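Local coordinates for protein endonuclease V (Bacillus subtilis, PDB 3GA2) that probably cleaves double-stranded DNA at the second phosphodiester bond 3' to a deoxyinosine, as a magnesium-dependent enzyme that repairs deaminated bases, at residues T181-K186 with I209-R214; F4-F9 with A133-K138; D37-T42 with I65-K70; V45-W50 with G58-I63. The protein carries 1 engineered substitution. All blocks are in the same frame, centred on the assembly; numbering follows the deposited sequence.

Overall arrangement
Contacts 3 and 4 share strands 41-52 and 55-66, the hairpin at one side of the mixed sheet of this RNase H-like fold; contact 4 lies in the buried middle and contact 3 at the open end, their centres about 22 Å apart. Contact 2 begins earliest in the chain and spans both, laying the N-terminal arm on the end of helix 128-136. Contact 1 follows last and joins the loops that lead into strand 188-194 and into helix 217-235. Contacts 1 and 2 sit on opposite sides of the chain's centre, about 32 Å between centres. Contact 4 holds Asp46, one of two predicted magnesium ligands, its side chain about 10 Å from that of Arg214 in contact 1.

Contact 1: T181-K186 with I209-R214; sequences TRRDVK and INQESR
Thr181 and Arg214 make the firm polar link between the two loops. The hydroxyl OG1 of Thr181 donates to the backbone O of Arg214 at 2.6 Å, in the carbonyl plane and on a lone pair. With chi1 at 44°, OG1 sits between its own backbone N and carbonyl carbon, where it can reach the acceptor. Gln211 folds back at chi2 (-53°) and offers NE2 to Thr181 O, a weak bond of 3.5 Å. A water adds a bridge: it accepts from Arg214 N at 3.2 Å and, weakly, from Arg182 NH1 at the edge of that guanidinium. One face of the same guanidinium lies over Glu212 O, 4.0 Å from NH1.

Apolar contact fills in around these bonds. The methyl CG2 of Thr181 meets Ile209 CD1 at 3.5 Å, the two side chains crossing at about a right angle, so threonine serves here with both of its branches. Val185 CG2 reaches Arg214 CB at 4.1 Å.

Lys186 lays its methylenes obliquely against the end of Arg214, CD 3.5 Å from NH1, while the Arg214 chain, extended from CG to NE, passes its CD beside Lys186 O. Arg214 NH1 bonds to Lys145 O outside the two loops, and Lys186 NZ reaches the same oxygen weakly, an acceptor that may ease the closeness of the two like charges.

These are irregular surface loops of an RNase H-like endonuclease, one leading into strand 188-194 and the other into helix 217-235; they place Arg214 about 8 Å, side chain to side chain, from Asp116, a predicted magnesium ligand.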
loop_
_atom_site.group_PDB
_atom_site.type_symbol
_atom_site.label_atom_id
_atom_site.label_comp_id
_atom_site.label_asym_id
_atom_site.label_seq_id
_atom_site.Cartn_x
_atom_site.Cartn_y
_atom_site.Cartn_z
ATOM N N THR A 181 -10.937 11.566 -4.309
ATOM C CA THR A 181 -10.908 11.791 -2.873
ATOM C C THR A 181 -11.047 13.273 -2.593
ATOM O O THR A 181 -11.825 13.683 -1.735
ATOM C CB THR A 181 -9.615 11.275 -2.255
ATOM O OG1 THR A 181 -8.510 11.653 -3.078
ATOM C CG2 THR A 181 -9.666 9.763 -2.125
ATOM N N ARG A 182 -10.291 14.078 -3.323
ATOM C CA ARG A 182 -10.356 15.520 -3.162
ATOM C C ARG A 182 -10.989 16.031 -4.454
ATOM O O ARG A 182 -10.540 15.693 -5.552
ATOM C CB ARG A 182 -8.946 16.076 -2.958
ATOM C CG ARG A 182 -8.888 17.554 -2.667
ATOM C CD ARG A 182 -7.452 17.983 -2.508
ATOM N NE ARG A 182 -7.315 19.431 -2.429
ATOM C CZ ARG A 182 -6.169 20.076 -2.615
ATOM N NH1 ARG A 182 -5.062 19.394 -2.892
ATOM N NH2 ARG A 182 -6.129 21.398 -2.529
ATOM N N ARG A 183 -12.046 16.829 -4.334
ATOM C CA ARG A 183 -12.743 17.313 -5.521
ATOM C C ARG A 183 -11.898 18.115 -6.498
ATOM O O ARG A 183 -11.043 18.909 -6.109
ATOM C CB ARG A 183 -13.985 18.120 -5.126
ATOM C CG ARG A 183 -13.711 19.320 -4.251
ATOM C CD ARG A 183 -15.006 20.083 -3.965
ATOM N NE ARG A 183 -15.552 20.721 -5.160
ATOM C CZ ARG A 183 -14.950 21.707 -5.820
ATOM N NH1 ARG A 183 -15.520 22.234 -6.898
ATOM N NH2 ARG A 183 -13.782 22.175 -5.398
ATOM N N ASP A 184 -12.152 17.873 -7.781
ATOM C CA ASP A 184 -11.463 18.541 -8.883
ATOM C C ASP A 184 -9.989 18.160 -9.032
ATOM O O ASP A 184 -9.436 18.273 -10.126
ATOM C CB ASP A 184 -11.594 20.064 -8.748
ATOM C CG ASP A 184 -11.627 20.771 -10.094
ATOM O OD1 ASP A 184 -10.695 20.570 -10.904
ATOM O OD2 ASP A 184 -12.585 21.536 -10.343
ATOM N N VAL A 185 -9.349 17.712 -7.953
ATOM C CA VAL A 185 -7.939 17.330 -8.038
ATOM C C VAL A 185 -7.808 15.902 -8.564
ATOM O O VAL A 185 -8.785 15.153 -8.590
ATOM C CB VAL A 185 -7.223 17.424 -6.666
ATOM C CG1 VAL A 185 -7.673 18.676 -5.930
ATOM C CG2 VAL A 185 -7.477 16.176 -5.845
ATOM N N LYS A 186 -6.600 15.531 -8.980
ATOM C CA LYS A 186 -6.345 14.197 -9.519
ATOM C C LYS A 186 -6.857 13.100 -8.597
ATOM O O LYS A 186 -6.601 13.109 -7.396
ATOM C CB LYS A 186 -4.848 13.991 -9.760
ATOM C CG LYS A 186 -4.500 12.677 -10.456
ATOM C CD LYS A 186 -3.000 12.579 -10.686
ATOM C CE LYS A 186 -2.610 11.324 -11.445
ATOM N NZ LYS A 186 -1.127 11.244 -11.613
ATOM N N ILE A 209 -10.618 10.486 4.599
ATOM C CA ILE A 209 -10.380 11.600 3.696
ATOM C C ILE A 209 -10.846 12.954 4.216
ATOM O O ILE A 209 -11.968 13.100 4.702
ATOM C CB ILE A 209 -11.065 11.356 2.333
ATOM C CG1 ILE A 209 -10.466 10.117 1.654
ATOM C CG2 ILE A 209 -10.915 12.586 1.453
ATOM C CD1 ILE A 209 -8.977 10.242 1.323
ATOM N N ASN A 210 -9.972 13.944 4.108
ATOM C CA ASN A 210 -10.305 15.301 4.510
ATOM C C ASN A 210 -9.910 16.167 3.314
ATOM O O ASN A 210 -9.028 15.793 2.540
ATOM C CB ASN A 210 -9.517 15.716 5.755
ATOM C CG ASN A 210 -8.296 16.542 5.422
ATOM O OD1 ASN A 210 -7.358 16.063 4.785
ATOM N ND2 ASN A 210 -8.304 17.801 5.847
ATOM N N GLN A 211 -10.558 17.314 3.153
ATOM C CA GLN A 211 -10.251 18.183 2.029
ATOM C C GLN A 211 -8.942 18.942 2.209
ATOM O O GLN A 211 -8.918 20.175 2.209
ATOM C CB GLN A 211 -11.403 19.162 1.790
ATOM C CG GLN A 211 -12.696 18.487 1.355
ATOM C CD GLN A 211 -12.501 17.583 0.149
ATOM O OE1 GLN A 211 -12.096 18.034 -0.926
ATOM N NE2 GLN A 211 -12.787 16.298 0.324
ATOM N N GLU A 212 -7.855 18.193 2.359
ATOM C CA GLU A 212 -6.525 18.770 2.532
ATOM C C GLU A 212 -5.587 18.054 1.560
ATOM O O GLU A 212 -4.637 18.641 1.044
ATOM C CB GLU A 212 -6.041 18.554 3.968
ATOM C CG GLU A 212 -5.246 19.711 4.550
ATOM C CD GLU A 212 -6.132 20.853 5.020
ATOM O OE1 GLU A 212 -6.917 21.382 4.203
ATOM O OE2 GLU A 212 -6.038 21.223 6.212
ATOM N N SER A 213 -5.873 16.777 1.323
ATOM C CA SER A 213 -5.087 15.954 0.413
ATOM C C SER A 213 -5.951 14.862 -0.194
ATOM O O SER A 213 -7.028 14.548 0.317
ATOM C CB SER A 213 -3.914 15.309 1.148
ATOM O OG SER A 213 -3.028 16.297 1.645
ATOM N N ARG A 214 -5.481 14.280 -1.288
ATOM C CA ARG A 214 -6.234 13.214 -1.936
ATOM C C ARG A 214 -5.871 11.861 -1.329
ATOM O O ARG A 214 -6.454 10.839 -1.684
ATOM C CB ARG A 214 -5.950 13.198 -3.436
ATOM C CG ARG A 214 -4.487 13.071 -3.787
ATOM C CD ARG A 214 -4.304 12.981 -5.292
ATOM N NE ARG A 214 -2.895 12.847 -5.650
ATOM C CZ ARG A 214 -2.448 12.080 -6.636
ATOM N NH1 ARG A 214 -3.299 11.370 -7.372
ATOM N NH2 ARG A 214 -1.152 12.022 -6.884
HETATM O O HOH W 1 -3.581 16.291 -2.901
#

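Contact 2: F4-F9 with A133-K138; sequences FDVHKF and AFFLGK
Phe4 and Phe135 join the backbones where the N-terminal arm passes the end of helix 128-136: Phe4 N donates to Phe135 O over 2.7 Å. Gly137 then leaves the helix with positive phi, and its lack of a side chain suits the spot, because Phe4 CE1 lies 3.9 Å from Gly137 CA. The Phe4 ring also presents its edge to Phe135 O, the oxygen lying in the ring plane.

Phe135 is the centre of the side-chain packing. Over the middle of one ring face sits the methyl CG2 of Val6, a CH-pi contact of 3.9 Å to the centroid that runs close to the ring normal. CG2 stands beside the Val6 backbone N and also touches Phe134 CB at 3.7 Å, so one methyl of the beta-branched valine serves both helix residues.

The arm thus lies across the outside of an RNase H-like core, tying the region before helix 14-25 to helix 128-136, while helix 96-105 supports Phe135 through Leu96 and Ile100.

Farther out the ring joins an aromatic cluster. Its edge is directed at the face of His7 in a T-shaped pair, planes at 69° and Phe135 CE1 3.5 Å from His7 CE1. A chi1 of 63° sets His7 CG between the backbone N and the carbonyl carbon and carries the ring toward Phe135, where it also meets His131. Phe9 comes from the opposite direction: its plane is nearly parallel to that of Phe135, at 15°, but the rings barely overlap, meeting at Phe9 CZ and Phe135 CZ, 3.6 Å apart.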
loop_
_atom_site.group_PDB
_atom_site.type_symbol
_atom_site.label_atom_id
_atom_site.label_comp_id
_atom_site.label_asym_id
_atom_site.label_seq_id
_atom_site.Cartn_x
_atom_site.Cartn_y
_atom_site.Cartn_z
ATOM N N PHE A 4 3.919 -13.121 9.761
ATOM C CA PHE A 4 4.021 -14.481 9.250
ATOM C C PHE A 4 5.192 -14.615 8.291
ATOM O O PHE A 4 5.352 -13.806 7.384
ATOM C CB PHE A 4 2.730 -14.893 8.544
ATOM C CG PHE A 4 1.556 -15.021 9.465
ATOM C CD1 PHE A 4 0.823 -13.900 9.841
ATOM C CD2 PHE A 4 1.201 -16.261 9.988
ATOM C CE1 PHE A 4 -0.246 -14.015 10.726
ATOM C CE2 PHE A 4 0.137 -16.382 10.872
ATOM C CZ PHE A 4 -0.590 -15.260 11.242
ATOM N N ASP A 5 6.013 -15.638 8.504
ATOM C CA ASP A 5 7.177 -15.884 7.657
ATOM C C ASP A 5 6.729 -16.586 6.377
ATOM O O ASP A 5 7.018 -17.764 6.168
ATOM C CB ASP A 5 8.191 -16.762 8.396
ATOM C CG ASP A 5 9.578 -16.693 7.786
ATOM O OD1 ASP A 5 9.702 -16.820 6.549
ATOM O OD2 ASP A 5 10.551 -16.519 8.546
ATOM N N VAL A 6 6.018 -15.853 5.525
ATOM C CA VAL A 6 5.509 -16.399 4.272
ATOM C C VAL A 6 6.603 -17.030 3.418
ATOM O O VAL A 6 6.531 -18.210 3.082
ATOM C CB VAL A 6 4.808 -15.310 3.437
ATOM C CG1 VAL A 6 4.191 -15.926 2.196
ATOM C CG2 VAL A 6 3.746 -14.616 4.277
ATOM N N HIS A 7 7.609 -16.237 3.060
ATOM C CA HIS A 7 8.703 -16.736 2.243
ATOM C C HIS A 7 9.973 -15.918 2.413
ATOM O O HIS A 7 9.966 -14.833 2.995
ATOM C CB HIS A 7 8.313 -16.738 0.760
ATOM C CG HIS A 7 8.034 -15.377 0.201
ATOM N ND1 HIS A 7 6.763 -14.843 0.136
ATOM C CD2 HIS A 7 8.858 -14.448 -0.337
ATOM C CE1 HIS A 7 6.817 -13.648 -0.422
ATOM N NE2 HIS A 7 8.077 -13.383 -0.719
ATOM N N LYS A 8 11.067 -16.446 1.878
ATOM C CA LYS A 8 12.357 -15.779 1.956
ATOM C C LYS A 8 12.538 -14.893 0.733
ATOM O O LYS A 8 11.763 -14.969 -0.217
ATOM C CB LYS A 8 13.471 -16.826 2.019
ATOM C CG LYS A 8 13.510 -17.732 0.799
ATOM C CD LYS A 8 13.888 -19.155 1.162
ATOM C CE LYS A 8 13.724 -20.080 -0.035
ATOM N NZ LYS A 8 13.830 -21.517 0.345
ATOM N N PHE A 9 13.564 -14.054 0.759
ATOM C CA PHE A 9 13.837 -13.157 -0.355
ATOM C C PHE A 9 15.138 -13.534 -1.056
ATOM O O PHE A 9 16.053 -12.720 -1.157
ATOM C CB PHE A 9 13.903 -11.718 0.159
ATOM C CG PHE A 9 12.607 -11.235 0.743
ATOM C CD1 PHE A 9 11.610 -10.715 -0.076
ATOM C CD2 PHE A 9 12.356 -11.358 2.104
ATOM C CE1 PHE A 9 10.382 -10.327 0.454
ATOM C CE2 PHE A 9 11.135 -10.975 2.642
ATOM C CZ PHE A 9 10.145 -10.460 1.813
ATOM N N ALA A 133 0.135 -8.133 2.668
ATOM C CA ALA A 133 -0.927 -8.675 3.510
ATOM C C ALA A 133 -0.603 -10.058 4.060
ATOM O O ALA A 133 -0.874 -10.341 5.226
ATOM C CB ALA A 133 -2.232 -8.719 2.743
ATOM N N PHE A 134 -0.026 -10.921 3.231
ATOM C CA PHE A 134 0.301 -12.261 3.696
ATOM C C PHE A 134 1.254 -12.223 4.883
ATOM O O PHE A 134 1.076 -12.965 5.847
ATOM C CB PHE A 134 0.899 -13.098 2.566
ATOM C CG PHE A 134 -0.031 -13.298 1.410
ATOM C CD1 PHE A 134 0.061 -12.495 0.280
ATOM C CD2 PHE A 134 -1.013 -14.276 1.458
ATOM C CE1 PHE A 134 -0.817 -12.662 -0.793
ATOM C CE2 PHE A 134 -1.897 -14.454 0.393
ATOM C CZ PHE A 134 -1.797 -13.644 -0.733
ATOM N N PHE A 135 2.258 -11.356 4.827
ATOM C CA PHE A 135 3.203 -11.257 5.931
ATOM C C PHE A 135 2.566 -10.651 7.179
ATOM O O PHE A 135 2.784 -11.129 8.293
ATOM C CB PHE A 135 4.411 -10.409 5.546
ATOM C CG PHE A 135 5.353 -11.077 4.591
ATOM C CD1 PHE A 135 5.117 -11.049 3.222
ATOM C CD2 PHE A 135 6.510 -11.695 5.062
ATOM C CE1 PHE A 135 6.023 -11.622 2.325
ATOM C CE2 PHE A 135 7.423 -12.272 4.179
ATOM C CZ PHE A 135 7.179 -12.233 2.805
ATOM N N LEU A 136 1.781 -9.596 6.986
ATOM C CA LEU A 136 1.129 -8.902 8.093
ATOM C C LEU A 136 -0.041 -9.666 8.704
ATOM O O LEU A 136 -0.378 -9.462 9.870
ATOM C CB LEU A 136 0.638 -7.524 7.635
ATOM C CG LEU A 136 1.650 -6.555 7.019
ATOM C CD1 LEU A 136 0.935 -5.281 6.557
ATOM C CD2 LEU A 136 2.728 -6.212 8.042
ATOM N N GLY A 137 -0.664 -10.541 7.922
ATOM C CA GLY A 137 -1.804 -11.293 8.429
ATOM C C GLY A 137 -2.961 -10.361 8.780
ATOM O O GLY A 137 -3.809 -10.680 9.611
ATOM N N LYS A 138 -2.992 -9.196 8.144
ATOM C CA LYS A 138 -4.044 -8.234 8.397
ATOM C C LYS A 138 -4.647 -7.725 7.100
ATOM O O LYS A 138 -4.053 -7.843 6.036
ATOM C CB LYS A 138 -3.495 -7.041 9.193
ATOM C CG LYS A 138 -3.030 -7.368 10.610
ATOM C CD LYS A 138 -4.198 -7.758 11.521
ATOM C CE LYS A 138 -3.777 -7.778 12.991
ATOM N NZ LYS A 138 -4.930 -7.998 13.911
#

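Contact 3: D37-T42 with I65-K70; sequences DSINTT and IDADTK. Engineered in segment 37-42: Thr42 (natural residue Gly).
Thr42 and Ile65 form an antiparallel hydrogen-bonded pair, with Ile65 N to Thr42 O at 2.9 Å and almost straight, and Thr42 N to Ile65 O at 3.2 Å. Thr41 and Asp66 follow as a non-hydrogen-bonded pair, where regular strand pairing ends; beyond them Ala67 N closes on Asn40 O at 2.7 Å from well above the carbonyl plane, extending the link into the turn.

The side chains of Thr42 and Ile65 lie on the same face of the sheet, against Pro218 of helix 217-235. Thr42 is an engineered residue; its OG1, at chi1 74°, is pressed to 3.3 Å from Ile65 CG1 and is buried without a polar partner in the model. Ala67 shows why a small residue fits at the turn: its CB points into the other segment and already lies 3.1 Å from Ile39 O.

Asp66 holds the turn itself. Its OD1 accepts from Thr69 N at 2.8 Å on the anti side, an Asx motif, and weakly from Asp68 N. Lys70 curls back so that NZ donates to Asp68 O at 3.1 Å, while Lys70 N bonds to Asp66 O. Asp111, from the loop before strand 113-116, accepts from both Asn40 N and Thr41 N through OD2.

Together these features make the open end of the hairpin formed by strands 41-52 and 55-66, where an Asx-stabilised turn starts the chain toward strand 72-81 in an RNase H-like sheet.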
loop_
_atom_site.group_PDB
_atom_site.type_symbol
_atom_site.label_atom_id
_atom_site.label_comp_id
_atom_site.label_asym_id
_atom_site.label_seq_id
_atom_site.Cartn_x
_atom_site.Cartn_y
_atom_site.Cartn_z
ATOM N N ASP A 37 -16.544 1.841 11.256
ATOM C CA ASP A 37 -16.669 2.059 12.691
ATOM C C ASP A 37 -16.470 0.825 13.563
ATOM O O ASP A 37 -16.636 0.893 14.780
ATOM C CB ASP A 37 -18.008 2.711 13.024
ATOM C CG ASP A 37 -19.115 2.232 12.141
ATOM O OD1 ASP A 37 -19.179 1.011 11.877
ATOM O OD2 ASP A 37 -19.931 3.079 11.717
ATOM N N SER A 38 -16.105 -0.298 12.958
ATOM C CA SER A 38 -15.885 -1.501 13.740
ATOM C C SER A 38 -14.406 -1.677 14.097
ATOM O O SER A 38 -14.060 -2.571 14.859
ATOM C CB SER A 38 -16.373 -2.741 12.981
ATOM O OG SER A 38 -15.428 -3.135 12.004
ATOM N N ILE A 39 -13.531 -0.835 13.554
ATOM C CA ILE A 39 -12.099 -0.961 13.844
ATOM C C ILE A 39 -11.556 0.028 14.878
ATOM O O ILE A 39 -12.085 1.130 15.042
ATOM C CB ILE A 39 -11.257 -0.831 12.564
ATOM C CG1 ILE A 39 -11.739 0.369 11.746
ATOM C CG2 ILE A 39 -11.314 -2.135 11.774
ATOM C CD1 ILE A 39 -11.030 0.546 10.420
ATOM N N ASN A 40 -10.489 -0.380 15.562
ATOM C CA ASN A 40 -9.854 0.439 16.588
ATOM C C ASN A 40 -8.725 1.309 16.035
ATOM O O ASN A 40 -8.554 2.456 16.450
ATOM C CB ASN A 40 -9.282 -0.446 17.706
ATOM C CG ASN A 40 -10.346 -1.278 18.407
ATOM O OD1 ASN A 40 -11.315 -0.742 18.940
ATOM N ND2 ASN A 40 -10.161 -2.598 18.412
ATOM N N THR A 41 -7.949 0.756 15.108
ATOM C CA THR A 41 -6.827 1.477 14.523
ATOM C C THR A 41 -6.635 1.176 13.035
ATOM O O THR A 41 -7.083 0.148 12.527
ATOM C CB THR A 41 -5.510 1.111 15.245
ATOM O OG1 THR A 41 -5.326 -0.311 15.206
ATOM C CG2 THR A 41 -5.539 1.573 16.687
ATOM N N THR A 42 -5.980 2.097 12.337
ATOM C CA THR A 42 -5.675 1.919 10.926
ATOM C C THR A 42 -4.237 2.418 10.779
ATOM O O THR A 42 -3.834 3.386 11.434
ATOM C CB THR A 42 -6.640 2.719 9.987
ATOM O OG1 THR A 42 -6.324 4.111 10.022
ATOM C CG2 THR A 42 -8.082 2.532 10.411
ATOM N N ILE A 65 -2.862 5.274 13.421
ATOM C CA ILE A 65 -3.761 6.257 14.004
ATOM C C ILE A 65 -4.924 5.560 14.695
ATOM O O ILE A 65 -5.188 4.384 14.448
ATOM C CB ILE A 65 -4.332 7.242 12.948
ATOM C CG1 ILE A 65 -5.201 6.493 11.939
ATOM C CG2 ILE A 65 -3.184 7.966 12.235
ATOM C CD1 ILE A 65 -6.138 7.394 11.167
ATOM N N ASP A 66 -5.597 6.288 15.580
ATOM C CA ASP A 66 -6.760 5.769 16.290
ATOM C C ASP A 66 -7.879 5.893 15.267
ATOM O O ASP A 66 -8.056 6.953 14.668
ATOM C CB ASP A 66 -7.048 6.637 17.520
ATOM C CG ASP A 66 -8.334 6.249 18.224
ATOM O OD1 ASP A 66 -9.425 6.581 17.712
ATOM O OD2 ASP A 66 -8.251 5.604 19.285
ATOM N N ALA A 67 -8.625 4.818 15.045
ATOM C CA ALA A 67 -9.693 4.846 14.045
ATOM C C ALA A 67 -10.746 5.931 14.249
ATOM O O ALA A 67 -11.146 6.581 13.291
ATOM C CB ALA A 67 -10.375 3.479 13.973
ATOM N N ASP A 68 -11.194 6.119 15.491
ATOM C CA ASP A 68 -12.218 7.116 15.783
ATOM C C ASP A 68 -11.716 8.566 15.779
ATOM O O ASP A 68 -12.243 9.403 15.045
ATOM C CB ASP A 68 -12.888 6.828 17.132
ATOM C CG ASP A 68 -13.652 5.509 17.153
ATOM O OD1 ASP A 68 -13.946 4.945 16.077
ATOM O OD2 ASP A 68 -13.980 5.042 18.264
ATOM N N THR A 69 -10.703 8.866 16.590
ATOM C CA THR A 69 -10.176 10.231 16.673
ATOM C C THR A 69 -9.221 10.617 15.551
ATOM O O THR A 69 -8.960 11.799 15.345
ATOM C CB THR A 69 -9.425 10.476 18.011
ATOM O OG1 THR A 69 -8.169 9.783 17.990
ATOM C CG2 THR A 69 -10.251 9.988 19.193
ATOM N N LYS A 70 -8.703 9.623 14.833
ATOM C CA LYS A 70 -7.745 9.857 13.746
ATOM C C LYS A 70 -6.410 10.406 14.254
ATOM O O LYS A 70 -5.598 10.909 13.475
ATOM C CB LYS A 70 -8.321 10.821 12.693
ATOM C CG LYS A 70 -9.309 10.193 11.718
ATOM C CD LYS A 70 -10.625 9.838 12.390
ATOM C CE LYS A 70 -11.576 9.175 11.407
ATOM N NZ LYS A 70 -12.873 8.839 12.041
#

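Contact 4: V45-W50 with G58-I63; sequences VDLAYW and GVCCII
Ala48 O is met by two donors from the partner strand: Val59 N in a hydrogen bond of 2.9 Å, in the carbonyl plane, and Gly58 CA in a CA-H...O contact of 3.1 Å. Ala48 N returns a bond to Val59 O, and the Asp46-Cys61 pair repeats the double exchange, so the strands run antiparallel with axes at 162°.

One face carries Val45, Leu47 and Tyr49 beside Cys60 and Ile62, of which Cys60 and Ile62 pack on helix 96-105. Leu47 CD2 is tight on Cys60 CB at 3.3 Å, and Leu47 CD1 rises over one face of the Tyr49 ring, leaving little space above Gly58, whose bareness fits. Tyr49 OH bonds to Glu95.

On the other face small Ala48 sits beside Val59. A chi1 of 73° brings the Trp50 indole, which touches helix 217-235, back so that its edge reaches Val59, CZ3 3.3 Å from CG2.

Asp46 shares the face of Ala48. Its OD2 accepts from Leu47 N at 2.7 Å, which limits the carboxylate's rotation, while OD1 lies close to Asp223 and, doubtfully short in the model, to Asp116. Acid side chains gathered here are consistent with the magnesium binding predicted for Asp46 and Asp116.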
loop_
_atom_site.group_PDB
_atom_site.type_symbol
_atom_site.label_atom_id
_atom_site.label_comp_id
_atom_site.label_asym_id
_atom_site.label_seq_id
_atom_site.Cartn_x
_atom_site.Cartn_y
_atom_site.Cartn_z
ATOM N N VAL A 45 1.253 2.996 5.330
ATOM C CA VAL A 45 2.600 2.576 4.977
ATOM C C VAL A 45 3.091 3.281 3.721
ATOM O O VAL A 45 2.368 3.388 2.725
ATOM C CB VAL A 45 2.661 1.054 4.697
ATOM C CG1 VAL A 45 4.108 0.587 4.630
ATOM C CG2 VAL A 45 1.901 0.294 5.770
ATOM N N ASP A 46 4.319 3.774 3.770
ATOM C CA ASP A 46 4.897 4.413 2.605
ATOM C C ASP A 46 6.395 4.146 2.615
ATOM O O ASP A 46 6.957 3.741 3.637
ATOM C CB ASP A 46 4.594 5.916 2.589
ATOM C CG ASP A 46 4.518 6.473 1.177
ATOM O OD1 ASP A 46 3.805 7.482 0.961
ATOM O OD2 ASP A 46 5.172 5.897 0.282
ATOM N N LEU A 47 7.030 4.372 1.469
ATOM C CA LEU A 47 8.457 4.128 1.295
ATOM C C LEU A 47 9.050 5.238 0.437
ATOM O O LEU A 47 8.400 5.721 -0.493
ATOM C CB LEU A 47 8.648 2.788 0.583
ATOM C CG LEU A 47 9.892 1.922 0.789
ATOM C CD1 LEU A 47 11.088 2.771 1.180
ATOM C CD2 LEU A 47 9.592 0.902 1.858
ATOM N N ALA A 48 10.275 5.648 0.755
ATOM C CA ALA A 48 10.966 6.692 0.001
ATOM C C ALA A 48 12.384 6.235 -0.315
ATOM O O ALA A 48 13.021 5.573 0.502
ATOM C CB ALA A 48 10.996 7.989 0.794
ATOM N N TYR A 49 12.875 6.595 -1.500
ATOM C CA TYR A 49 14.214 6.204 -1.931
ATOM C C TYR A 49 15.040 7.399 -2.382
ATOM O O TYR A 49 14.495 8.449 -2.720
ATOM C CB TYR A 49 14.129 5.199 -3.082
ATOM C CG TYR A 49 13.163 4.069 -2.834
ATOM C CD1 TYR A 49 11.788 4.258 -2.973
ATOM C CD2 TYR A 49 13.621 2.815 -2.439
ATOM C CE1 TYR A 49 10.893 3.224 -2.722
ATOM C CE2 TYR A 49 12.734 1.776 -2.186
ATOM C CZ TYR A 49 11.372 1.988 -2.329
ATOM O OH TYR A 49 10.489 0.967 -2.071
ATOM N N TRP A 50 16.359 7.222 -2.397
ATOM C CA TRP A 50 17.275 8.279 -2.813
ATOM C C TRP A 50 18.661 7.701 -3.084
ATOM O O TRP A 50 19.042 6.684 -2.506
ATOM C CB TRP A 50 17.376 9.343 -1.722
ATOM C CG TRP A 50 18.166 8.894 -0.536
ATOM C CD1 TRP A 50 19.488 9.137 -0.292
ATOM C CD2 TRP A 50 17.698 8.087 0.550
ATOM N NE1 TRP A 50 19.873 8.528 0.880
ATOM C CE2 TRP A 50 18.795 7.877 1.416
ATOM C CE3 TRP A 50 16.460 7.517 0.874
ATOM C CZ2 TRP A 50 18.688 7.122 2.589
ATOM C CZ3 TRP A 50 16.354 6.766 2.040
ATOM C CH2 TRP A 50 17.464 6.575 2.884
ATOM N N GLY A 58 16.413 3.079 1.019
ATOM C CA GLY A 58 14.985 3.239 1.202
ATOM C C GLY A 58 14.577 3.301 2.659
ATOM O O GLY A 58 15.175 2.649 3.517
ATOM N N VAL A 59 13.559 4.102 2.941
ATOM C CA VAL A 59 13.052 4.237 4.297
ATOM C C VAL A 59 11.547 4.012 4.302
ATOM O O VAL A 59 10.801 4.701 3.604
ATOM C CB VAL A 59 13.330 5.636 4.876
ATOM C CG1 VAL A 59 12.788 5.725 6.293
ATOM C CG2 VAL A 59 14.817 5.912 4.870
ATOM N N CYS A 60 11.104 3.044 5.094
ATOM C CA CYS A 60 9.684 2.746 5.198
ATOM C C CYS A 60 9.153 3.258 6.524
ATOM O O CYS A 60 9.723 2.975 7.576
ATOM C CB CYS A 60 9.431 1.238 5.121
ATOM S SG CYS A 60 7.734 0.768 5.600
ATOM N N CYS A 61 8.066 4.017 6.464
ATOM C CA CYS A 61 7.440 4.549 7.663
ATOM C C CYS A 61 6.038 3.983 7.795
ATOM O O CYS A 61 5.306 3.851 6.811
ATOM C CB CYS A 61 7.327 6.074 7.610
ATOM S SG CYS A 61 8.871 6.992 7.760
ATOM N N ILE A 62 5.674 3.645 9.021
ATOM C CA ILE A 62 4.346 3.141 9.313
ATOM C C ILE A 62 3.783 4.099 10.349
ATOM O O ILE A 62 4.393 4.330 11.393
ATOM C CB ILE A 62 4.380 1.712 9.895
ATOM C CG1 ILE A 62 4.867 0.726 8.830
ATOM C CG2 ILE A 62 2.988 1.311 10.384
ATOM C CD1 ILE A 62 4.973 -0.710 9.318
ATOM N N ILE A 63 2.631 4.679 10.038
ATOM C CA ILE A 63 1.971 5.609 10.939
ATOM C C ILE A 63 0.673 4.950 11.368
ATOM O O ILE A 63 -0.143 4.599 10.523
ATOM C CB ILE A 63 1.619 6.929 10.232
ATOM C CG1 ILE A 63 2.853 7.490 9.531
ATOM C CG2 ILE A 63 1.069 7.922 11.244
ATOM C CD1 ILE A 63 3.994 7.832 10.470
#